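Side-chain contacts in putative thiol-disulfide oxidoreductase (Bacteroides vulgatus, PDB 4GRF), which probably acts as a thiol-disulfide oxidoreductase, the chain here being the thioredoxin domain of a longer protein, captured as a mixed disulfide with glutathione: residues P10-I15 and V32-W37; E103-V108 and H112-D117; I122-L127 and Y133-K138. All coordinates share one frame; numbering follows the deposited sequence. Where two conformers were deposited one is given.

Contact 1: P10-I15 and V32-W37; sequences PAITGI and VLVDFW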
loop_
_atom_site.group_PDB
_atom_site.type_symbol
_atom_site.label_atom_id
_atom_site.label_comp_id
_atom_site.label_asym_id
_atom_site.label_seq_id
_atom_site.Cartn_x
_atom_site.Cartn_y
_atom_site.Cartn_z
ATOM N N PRO A 10 -1.851 4.127 -11.614
ATOM C CA PRO A 10 -2.864 3.284 -12.242
ATOM C C PRO A 10 -3.901 2.702 -11.283
ATOM O O PRO A 10 -3.671 2.576 -10.064
ATOM C CB PRO A 10 -2.041 2.175 -12.894
ATOM C CG PRO A 10 -0.719 2.781 -13.127
ATOM C CD PRO A 10 -0.491 3.680 -11.952
ATOM N N ALA A 11 -5.055 2.372 -11.843
ATOM C CA ALA A 11 -6.141 1.834 -11.051
ATOM C C ALA A 11 -5.739 0.536 -10.329
ATOM O O ALA A 11 -4.978 -0.283 -10.837
ATOM C CB ALA A 11 -7.368 1.617 -11.927
ATOM N N ILE A 12 -6.277 0.373 -9.120
ATOM C CA ILE A 12 -6.132 -0.843 -8.338
ATOM C C ILE A 12 -7.466 -1.107 -7.636
ATOM O O ILE A 12 -8.048 -0.185 -7.036
ATOM C CB ILE A 12 -5.064 -0.720 -7.219
ATOM C CG1 ILE A 12 -3.704 -0.237 -7.730
ATOM C CG2 ILE A 12 -4.873 -2.059 -6.503
ATOM C CD1 ILE A 12 -2.748 0.082 -6.596
ATOM N N THR A 13 -7.948 -2.350 -7.704
ATOM C CA THR A 13 -9.079 -2.778 -6.910
ATOM C C THR A 13 -8.771 -4.154 -6.362
ATOM O O THR A 13 -8.210 -4.989 -7.072
ATOM C CB THR A 13 -10.380 -2.873 -7.725
ATOM O OG1 THR A 13 -10.583 -1.658 -8.457
ATOM C CG2 THR A 13 -11.563 -3.079 -6.803
ATOM N N GLY A 14 -9.104 -4.365 -5.099
ATOM C CA GLY A 14 -9.029 -5.681 -4.481
ATOM C C GLY A 14 -10.172 -5.823 -3.487
ATOM O O GLY A 14 -10.960 -4.888 -3.287
ATOM N N ILE A 15 -10.257 -7.004 -2.866
ATOM C CA ILE A 15 -11.254 -7.283 -1.850
ATOM C C ILE A 15 -10.651 -7.129 -0.453
ATOM O O ILE A 15 -9.576 -7.664 -0.168
ATOM C CB ILE A 15 -11.841 -8.707 -2.036
ATOM C CG1 ILE A 15 -12.292 -8.932 -3.485
ATOM C CG2 ILE A 15 -12.972 -8.955 -1.046
ATOM C CD1 ILE A 15 -13.324 -7.948 -3.996
ATOM N N VAL A 32 -2.005 8.712 0.218
ATOM C CA VAL A 32 -2.107 7.284 0.427
ATOM C C VAL A 32 -0.743 6.658 0.214
ATOM O O VAL A 32 -0.161 6.806 -0.849
ATOM C CB VAL A 32 -3.060 6.642 -0.606
ATOM C CG1 VAL A 32 -3.336 5.190 -0.214
ATOM C CG2 VAL A 32 -4.358 7.420 -0.718
ATOM N N LEU A 33 -0.254 5.944 1.216
ATOM C CA LEU A 33 0.876 5.082 1.030
ATOM C C LEU A 33 0.308 3.789 0.482
ATOM O O LEU A 33 -0.595 3.195 1.084
ATOM C CB LEU A 33 1.555 4.814 2.370
ATOM C CG LEU A 33 3.059 4.574 2.477
ATOM C CD1 LEU A 33 3.905 5.680 1.848
ATOM C CD2 LEU A 33 3.394 4.480 3.958
ATOM N N VAL A 34 0.798 3.382 -0.677
ATOM C CA VAL A 34 0.400 2.117 -1.264
ATOM C C VAL A 34 1.541 1.109 -1.053
ATOM O O VAL A 34 2.688 1.360 -1.455
ATOM C CB VAL A 34 0.073 2.284 -2.746
ATOM C CG1 VAL A 34 -0.426 0.973 -3.331
ATOM C CG2 VAL A 34 -0.974 3.367 -2.925
ATOM N N ASP A 35 1.216 0.034 -0.351
ATOM C CA ASP A 35 2.169 -1.003 0.022
ATOM C C ASP A 35 1.833 -2.288 -0.706
ATOM O O ASP A 35 0.858 -2.950 -0.356
ATOM C CB ASP A 35 2.062 -1.219 1.528
ATOM C CG ASP A 35 2.947 -2.308 2.029
ATOM O OD1 ASP A 35 3.914 -2.642 1.323
ATOM O OD2 ASP A 35 2.649 -2.836 3.134
ATOM N N PHE A 36 2.598 -2.607 -1.745
ATOM C CA PHE A 36 2.457 -3.867 -2.456
ATOM C C PHE A 36 3.319 -4.931 -1.766
ATOM O O PHE A 36 4.526 -4.753 -1.562
ATOM C CB PHE A 36 2.919 -3.751 -3.907
ATOM C CG PHE A 36 2.145 -2.760 -4.757
ATOM C CD1 PHE A 36 2.501 -1.428 -4.786
ATOM C CD2 PHE A 36 1.105 -3.179 -5.566
ATOM C CE1 PHE A 36 1.807 -0.525 -5.595
ATOM C CE2 PHE A 36 0.424 -2.287 -6.376
ATOM C CZ PHE A 36 0.769 -0.965 -6.373
ATOM N N TRP A 37 2.691 -6.047 -1.428
ATOM C CA TRP A 37 3.331 -7.049 -0.575
ATOM C C TRP A 37 2.687 -8.418 -0.731
ATOM O O TRP A 37 1.707 -8.592 -1.446
ATOM C CB TRP A 37 3.261 -6.603 0.892
ATOM C CG TRP A 37 1.884 -6.702 1.472
ATOM C CD1 TRP A 37 0.804 -5.926 1.160
ATOM C CD2 TRP A 37 1.434 -7.627 2.455
ATOM N NE1 TRP A 37 -0.282 -6.306 1.881
ATOM C CE2 TRP A 37 0.067 -7.368 2.674
ATOM C CE3 TRP A 37 2.040 -8.678 3.145
ATOM C CZ2 TRP A 37 -0.695 -8.092 3.569
ATOM C CZ3 TRP A 37 1.279 -9.399 4.029
ATOM C CH2 TRP A 37 -0.080 -9.101 4.239
#

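Contact 2: E103-V108 and H112-D117; sequences ESYCIV and HIILVD. With GSH (glutathione), chain H.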
loop_
_atom_site.group_PDB
_atom_site.type_symbol
_atom_site.label_atom_id
_atom_site.label_comp_id
_atom_site.label_asym_id
_atom_site.label_seq_id
_atom_site.Cartn_x
_atom_site.Cartn_y
_atom_site.Cartn_z
ATOM N N GLU A 103 2.226 -5.164 -13.764
ATOM C CA GLU A 103 2.748 -4.597 -14.995
ATOM C C GLU A 103 2.472 -3.098 -15.055
ATOM O O GLU A 103 3.350 -2.322 -15.405
ATOM C CB GLU A 103 2.157 -5.307 -16.200
ATOM C CG GLU A 103 2.700 -6.715 -16.377
ATOM C CD GLU A 103 2.086 -7.420 -17.567
ATOM O OE1 GLU A 103 1.284 -6.778 -18.279
ATOM O OE2 GLU A 103 2.402 -8.611 -17.783
ATOM N N SER A 104 1.270 -2.689 -14.668
ATOM C CA SER A 104 0.892 -1.281 -14.755
ATOM C C SER A 104 1.759 -0.386 -13.860
ATOM O O SER A 104 1.983 0.769 -14.186
ATOM C CB SER A 104 -0.602 -1.097 -14.445
ATOM O OG SER A 104 -0.873 -1.154 -13.058
ATOM N N TYR A 105 2.233 -0.922 -12.724
ATOM C CA TYR A 105 3.119 -0.185 -11.825
ATOM C C TYR A 105 4.584 -0.509 -12.068
ATOM O O TYR A 105 5.461 0.018 -11.382
ATOM C CB TYR A 105 2.754 -0.464 -10.355
ATOM C CG TYR A 105 1.580 0.359 -9.870
ATOM C CD1 TYR A 105 0.269 -0.053 -10.101
ATOM C CD2 TYR A 105 1.784 1.565 -9.188
ATOM C CE1 TYR A 105 -0.805 0.698 -9.649
ATOM C CE2 TYR A 105 0.729 2.324 -8.726
ATOM C CZ TYR A 105 -0.562 1.912 -8.966
ATOM O OH TYR A 105 -1.590 2.675 -8.516
ATOM N N CYS A 106 4.819 -1.362 -13.062
ATOM C CA CYS A 106 6.139 -1.872 -13.399
ATOM C C CYS A 106 6.905 -2.354 -12.174
ATOM O O CYS A 106 8.052 -1.965 -11.931
ATOM C CB CYS A 106 6.981 -0.850 -14.122
ATOM S SG CYS A 106 8.548 -1.615 -14.556
ATOM N N ILE A 107 6.245 -3.212 -11.406
ATOM C CA ILE A 107 6.817 -3.705 -10.170
ATOM C C ILE A 107 7.685 -4.893 -10.450
ATOM O O ILE A 107 7.228 -5.918 -10.963
ATOM C CB ILE A 107 5.747 -4.098 -9.147
ATOM C CG1 ILE A 107 4.953 -2.855 -8.732
ATOM C CG2 ILE A 107 6.378 -4.731 -7.920
ATOM C CD1 ILE A 107 3.694 -3.164 -7.939
ATOM N N VAL A 108 8.947 -4.723 -10.093
ATOM C CA VAL A 108 9.973 -5.711 -10.318
ATOM C C VAL A 108 10.295 -6.466 -9.035
ATOM O O VAL A 108 10.556 -7.671 -9.053
ATOM C CB VAL A 108 11.242 -4.992 -10.819
ATOM C CG1 VAL A 108 12.391 -5.956 -10.976
ATOM C CG2 VAL A 108 10.950 -4.262 -12.127
ATOM N N HIS A 112 7.300 -2.908 -2.393
ATOM C CA HIS A 112 7.127 -1.778 -3.266
ATOM C C HIS A 112 6.172 -0.815 -2.555
ATOM O O HIS A 112 4.959 -1.087 -2.425
ATOM C CB HIS A 112 6.560 -2.184 -4.605
ATOM C CG HIS A 112 6.616 -1.098 -5.609
ATOM N ND1 HIS A 112 7.804 -0.659 -6.149
ATOM C CD2 HIS A 112 5.645 -0.346 -6.171
ATOM C CE1 HIS A 112 7.560 0.321 -6.997
ATOM N NE2 HIS A 112 6.257 0.525 -7.035
ATOM N N ILE A 113 6.746 0.266 -2.029
ATOM C CA ILE A 113 5.962 1.211 -1.241
ATOM C C ILE A 113 6.108 2.618 -1.817
ATOM O O ILE A 113 7.218 3.162 -1.903
ATOM C CB ILE A 113 6.405 1.217 0.226
ATOM C CG1 ILE A 113 6.407 -0.204 0.783
ATOM C CG2 ILE A 113 5.488 2.116 1.040
ATOM C CD1 ILE A 113 6.891 -0.302 2.220
ATOM N N ILE A 114 4.981 3.189 -2.213
ATOM C CA ILE A 114 4.947 4.486 -2.861
ATOM C C ILE A 114 3.956 5.406 -2.140
ATOM O O ILE A 114 3.107 4.940 -1.402
ATOM C CB ILE A 114 4.544 4.379 -4.339
ATOM C CG1 ILE A 114 3.142 3.761 -4.481
ATOM C CG2 ILE A 114 5.565 3.537 -5.103
ATOM C CD1 ILE A 114 2.618 3.746 -5.896
ATOM N N LEU A 115 4.077 6.709 -2.373
ATOM C CA LEU A 115 3.175 7.700 -1.808
ATOM C C LEU A 115 2.427 8.360 -2.944
ATOM O O LEU A 115 3.046 8.857 -3.898
ATOM C CB LEU A 115 3.912 8.778 -1.005
ATOM C CG LEU A 115 2.992 9.779 -0.273
ATOM C CD1 LEU A 115 2.024 9.089 0.688
ATOM C CD2 LEU A 115 3.812 10.845 0.438
ATOM N N VAL A 116 1.105 8.292 -2.859
ATOM C CA VAL A 116 0.197 8.905 -3.828
ATOM C C VAL A 116 -0.470 10.148 -3.216
ATOM O O VAL A 116 -0.912 10.129 -2.075
ATOM C CB VAL A 116 -0.857 7.877 -4.276
ATOM C CG1 VAL A 116 -1.856 8.505 -5.241
ATOM C CG2 VAL A 116 -0.171 6.664 -4.901
ATOM N N ASP A 117 -0.543 11.236 -3.989
ATOM C CA ASP A 117 -1.136 12.478 -3.471
ATOM C C ASP A 117 -2.668 12.477 -3.610
ATOM O O ASP A 117 -3.262 11.539 -4.137
ATOM C CB ASP A 117 -0.429 13.716 -4.080
ATOM C CG ASP A 117 -0.820 13.999 -5.530
ATOM O OD1 ASP A 117 -1.762 13.371 -6.038
ATOM O OD2 ASP A 117 -0.177 14.882 -6.162
HETATM N N1 GSH H . 3.887 5.482 -19.275
HETATM C CA1 GSH H . 5.025 4.541 -19.092
HETATM C C1 GSH H . 5.565 4.052 -20.408
HETATM O O11 GSH H . 6.800 4.101 -20.606
HETATM O O12 GSH H . 4.761 3.611 -21.261
HETATM C CB1 GSH H . 4.557 3.372 -18.227
HETATM C CG1 GSH H . 5.524 2.192 -18.288
HETATM C CD1 GSH H . 6.650 2.359 -17.289
HETATM O OE1 GSH H . 6.697 3.297 -16.505
HETATM N N2 GSH H . 7.587 1.412 -17.300
HETATM C CA2 GSH H . 8.670 1.437 -16.345
HETATM C C2 GSH H . 9.486 2.691 -16.451
HETATM O O2 GSH H . 9.914 3.075 -17.529
HETATM C CB2 GSH H . 9.576 0.219 -16.530
HETATM S SG2 GSH H . 8.654 -1.332 -16.579
HETATM N N3 GSH H . 9.693 3.309 -15.294
HETATM C CA3 GSH H . 10.492 4.508 -15.142
HETATM C C3 GSH H . 10.809 4.746 -13.676
HETATM O O31 GSH H . 11.460 5.762 -13.370
HETATM O O32 GSH H . 10.406 3.923 -12.815
HETATM O O HOH W 1 5.214 1.744 -9.062
#

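Contact 3: I122-L127 and Y133-K138; sequences IVAKEL and YNTVEK. With GSH (glutathione), chain H.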
loop_
_atom_site.group_PDB
_atom_site.type_symbol
_atom_site.label_atom_id
_atom_site.label_comp_id
_atom_site.label_asym_id
_atom_site.label_seq_id
_atom_site.Cartn_x
_atom_site.Cartn_y
_atom_site.Cartn_z
ATOM N N ILE A 122 1.725 9.929 -8.228
ATOM C CA ILE A 122 2.786 9.339 -7.418
ATOM C C ILE A 122 3.823 10.410 -7.088
ATOM O O ILE A 122 4.437 10.986 -7.991
ATOM C CB ILE A 122 3.445 8.157 -8.143
ATOM C CG1 ILE A 122 2.389 7.091 -8.425
ATOM C CG2 ILE A 122 4.581 7.580 -7.320
ATOM C CD1 ILE A 122 2.863 5.950 -9.288
ATOM N N VAL A 123 4.030 10.679 -5.807
ATOM C CA VAL A 123 4.933 11.768 -5.428
ATOM C C VAL A 123 6.205 11.307 -4.744
ATOM O O VAL A 123 7.125 12.097 -4.559
ATOM C CB VAL A 123 4.221 12.853 -4.581
ATOM C CG1 VAL A 123 3.153 13.550 -5.413
ATOM C CG2 VAL A 123 3.636 12.275 -3.300
ATOM N N ALA A 124 6.250 10.034 -4.363
ATOM C CA ALA A 124 7.441 9.444 -3.776
ATOM C C ALA A 124 7.429 7.935 -3.924
ATOM O O ALA A 124 6.371 7.292 -3.989
ATOM C CB ALA A 124 7.562 9.831 -2.306
ATOM N N LYS A 125 8.624 7.365 -4.003
ATOM C CA LYS A 125 8.770 5.920 -4.050
ATOM C C LYS A 125 10.011 5.455 -3.268
ATOM O O LYS A 125 10.743 6.270 -2.670
ATOM C CB LYS A 125 8.845 5.456 -5.506
ATOM C CG LYS A 125 9.820 6.251 -6.358
ATOM C CD LYS A 125 9.910 5.687 -7.770
ATOM C CE LYS A 125 10.894 6.482 -8.610
ATOM N NZ LYS A 125 10.928 5.992 -10.017
ATOM N N GLU A 126 10.226 4.143 -3.276
ATOM C CA GLU A 126 11.347 3.523 -2.556
ATOM C C GLU A 126 11.382 3.904 -1.084
ATOM O O GLU A 126 12.447 4.194 -0.526
ATOM C CB GLU A 126 12.681 3.875 -3.213
ATOM C CG GLU A 126 12.904 3.246 -4.581
ATOM C CD GLU A 126 13.077 1.733 -4.511
ATOM O OE1 GLU A 126 13.524 1.219 -3.457
ATOM O OE2 GLU A 126 12.768 1.059 -5.514
ATOM N N LEU A 127 10.212 3.872 -0.452
ATOM C CA LEU A 127 10.060 4.275 0.932
ATOM C C LEU A 127 10.296 3.093 1.879
ATOM O O LEU A 127 9.665 2.057 1.739
ATOM C CB LEU A 127 8.654 4.851 1.132
ATOM C CG LEU A 127 8.390 6.056 0.229
ATOM C CD1 LEU A 127 7.014 6.638 0.485
ATOM C CD2 LEU A 127 9.434 7.129 0.451
ATOM N N TYR A 133 8.203 7.329 7.369
ATOM C CA TYR A 133 7.597 8.309 8.258
ATOM C C TYR A 133 7.973 9.742 7.854
ATOM O O TYR A 133 7.110 10.621 7.727
ATOM C CB TYR A 133 8.070 8.044 9.692
ATOM C CG TYR A 133 7.413 8.930 10.706
ATOM C CD1 TYR A 133 7.894 10.222 10.936
ATOM C CD2 TYR A 133 6.318 8.498 11.432
ATOM C CE1 TYR A 133 7.297 11.048 11.853
ATOM C CE2 TYR A 133 5.713 9.318 12.363
ATOM C CZ TYR A 133 6.208 10.584 12.570
ATOM O OH TYR A 133 5.613 11.392 13.492
ATOM N N ASN A 134 9.261 9.992 7.682
ATOM C CA ASN A 134 9.717 11.357 7.389
ATOM C C ASN A 134 9.163 11.877 6.071
ATOM O O ASN A 134 8.808 13.050 5.974
ATOM C CB ASN A 134 11.242 11.447 7.416
ATOM C CG ASN A 134 11.814 11.036 8.760
ATOM O OD1 ASN A 134 11.120 11.067 9.785
ATOM N ND2 ASN A 134 13.064 10.621 8.759
ATOM N N THR A 135 9.031 10.998 5.076
ATOM C CA THR A 135 8.491 11.404 3.785
ATOM C C THR A 135 7.013 11.734 3.886
ATOM O O THR A 135 6.547 12.758 3.361
ATOM C CB THR A 135 8.734 10.328 2.698
ATOM O OG1 THR A 135 10.142 10.158 2.526
ATOM C CG2 THR A 135 8.109 10.755 1.366
ATOM N N VAL A 136 6.254 10.910 4.605
ATOM C CA VAL A 136 4.850 11.202 4.767
ATOM C C VAL A 136 4.675 12.503 5.539
ATOM O O VAL A 136 3.830 13.320 5.200
ATOM C CB VAL A 136 4.094 10.046 5.464
ATOM C CG1 VAL A 136 2.686 10.464 5.837
ATOM C CG2 VAL A 136 4.079 8.821 4.550
ATOM N N GLU A 137 5.472 12.699 6.580
ATOM C CA GLU A 137 5.380 13.923 7.381
ATOM C C GLU A 137 5.556 15.164 6.500
ATOM O O GLU A 137 4.785 16.134 6.591
ATOM C CB GLU A 137 6.460 13.900 8.454
ATOM C CG GLU A 137 6.413 15.075 9.410
ATOM C CD GLU A 137 7.476 14.954 10.486
ATOM O OE1 GLU A 137 8.520 14.327 10.220
ATOM O OE2 GLU A 137 7.263 15.476 11.589
ATOM N N LYS A 138 6.571 15.105 5.650
ATOM C CA LYS A 138 6.887 16.178 4.712
ATOM C C LYS A 138 5.717 16.576 3.819
ATOM O O LYS A 138 5.457 17.760 3.608
ATOM C CB LYS A 138 8.092 15.761 3.866
ATOM C CG LYS A 138 8.392 16.626 2.654
ATOM C CD LYS A 138 9.501 15.986 1.822
ATOM C CE LYS A 138 9.982 16.886 0.689
ATOM N NZ LYS A 138 8.937 17.145 -0.339
HETATM N N1 GSH H . 3.887 5.482 -19.275
HETATM C CA1 GSH H . 5.025 4.541 -19.092
HETATM C C1 GSH H . 5.565 4.052 -20.408
HETATM O O11 GSH H . 6.800 4.101 -20.606
HETATM O O12 GSH H . 4.761 3.611 -21.261
HETATM C CB1 GSH H . 4.557 3.372 -18.227
HETATM C CG1 GSH H . 5.524 2.192 -18.288
HETATM C CD1 GSH H . 6.650 2.359 -17.289
HETATM O OE1 GSH H . 6.697 3.297 -16.505
HETATM N N2 GSH H . 7.587 1.412 -17.300
HETATM C CA2 GSH H . 8.670 1.437 -16.345
HETATM C C2 GSH H . 9.486 2.691 -16.451
HETATM O O2 GSH H . 9.914 3.075 -17.529
HETATM C CB2 GSH H . 9.576 0.219 -16.530
HETATM S SG2 GSH H . 8.654 -1.332 -16.579
HETATM N N3 GSH H . 9.693 3.309 -15.294
HETATM C CA3 GSH H . 10.492 4.508 -15.142
HETATM C C3 GSH H . 10.809 4.746 -13.676
HETATM O O31 GSH H . 11.460 5.762 -13.370
HETATM O O32 GSH H . 10.406 3.923 -12.815
#

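Contact 1: P10-I15 and V32-W37
Ile12 meets Val34 and Phe36 in the buried core of a thioredoxin fold. The strand 31-37 is the middle strand of its mixed sheet. Ile12 comes just before the strand 13-15, which pairs with 21-23 in a small hairpin.

The side chains of Ile12 and Phe36 approach from opposite directions. Ile12 does all its touching with CD1. Its CG1 lies beside the backbone N (chi1 -53°), and the chain then runs on extended, so the methyl is carried out towards the sheet. CD1 reaches the far end of the phenyl ring, 3.7 Å from Phe36 CZ. It meets the ring obliquely. Phe36 does not aim its CB bond at Ile12. Its ring swings nearer because CG stands beside the backbone N (chi1 -61°).

Val34 sits two residues earlier, on the same side of the strand. Its CG1 touches the same methyl. The contact holds no hydrogen bonds and rests on apolar packing alone. Tyr105 also packs on Ile12 and on the Phe36 ring, with the two ring planes at about 55°. Tyr66 covers Ile12 from the neighbouring strand 63-69. The strand 31-37 leads on to the Cys41-Cys44 disulfide, a CxxC pair at a helix start.

The three apolar groups close a triangle: Ile12 CD1 is 4.1 Å from Val34 CG1, and Val34 CG1 is in turn 3.5 Å from Phe36 CE1.

Contact 2: E103-V108 and H112-D117
A Schellman motif closes the helix 95-104; here Tyr105 and Ile107 pack against Ile114 and His112 of the strand 112-116. Cys106 takes the positive phi of the motif, and its N bonds to Glu103 O at 2.9 Å. His112 CG is anti to the backbone N (chi1 -169°), which carries the imidazole to Ile107. Ile107 lays CG1 over one face of this ring, a CH-pi contact 4.0 Å from the His112 ring centroid. Ile107 CD1 adds a second touch, 3.9 Å from His112 CD2. An alanine in place of Ile107 would probably leave this imidazole face without its apolar cover and let the ring turn more freely. One water bridges the two segments: it donates to Tyr105 O and is hydrogen-bonded to His112 NE2 at 2.6 Å. Tyr105 and Ile114 cross at about a right angle, with Ile114 CD1 3.7 Å from Tyr105 CE2. The Tyr105 hydroxyl is held by Pro10 O. Cys106, given here in one of two conformers, has SG bonded to glutathione SG2 at 2.0 Å. This helix-turn-strand unit belongs to the thioredoxin fold, and here its turn carries the glutathione mixed disulfide.

Contact 3: I122-L127 and Y133-K138
Thr135 sets CG2 anti to its backbone N and OG1 beside it (chi1 -62°), which sets CG2 against Ala124 CB and both branches beside Leu127 CD2. Leu127 has CG beside its own backbone N (chi1 -59°), and its CD2 methyl comes obliquely across the threonine. Leu127 CD2 lies 3.7 Å from Thr135 OG1, a van der Waals contact. The same methyl is 4.0 Å from Thr135 CG2. Three residues before Leu127, Ala124 CB meets Thr135 CG2 at 3.8 Å. No hydrogen bond crosses the contact. The threonine hydroxyl bonds instead to Asp131 O, one turn back in its helix, and this helps fix the rotation of the side chain. Leu127 and Val136 also pack on Leu33 of the central strand. Val123 and Ala124 both face Leu115, which makes a classic beta bulge in this edge strand. Lys125 points away from the helix. Its chain is extended beyond CG and brings NZ 3.4 Å from glutathione O31, at the glycine carboxylate; NZ is hydrogen-bonded to Leu3 O. The helix 129-140 laid beside the last strand is the C-terminal strand-helix pair of the thioredoxin fold.

The contacts follow one another along the chain in the order 1, 2, 3, each closing before the next opens. All three reach the same mixed sheet, where strand 112-116 lies between 31-37 and 122-124. Contacts 1 and 2 have centres about 8 Å apart and meet through Tyr105. Contact 3 lies farther off, with its centre about 13 Å from that of contact 2 and about 16 Å from that of contact 1. Contacts 1 and 2 pack on one face of the sheet, and the helix of contact 3 covers the other. Glutathione touches contacts 2 and 3, through Cys106 and Lys125, so its pocket spans both.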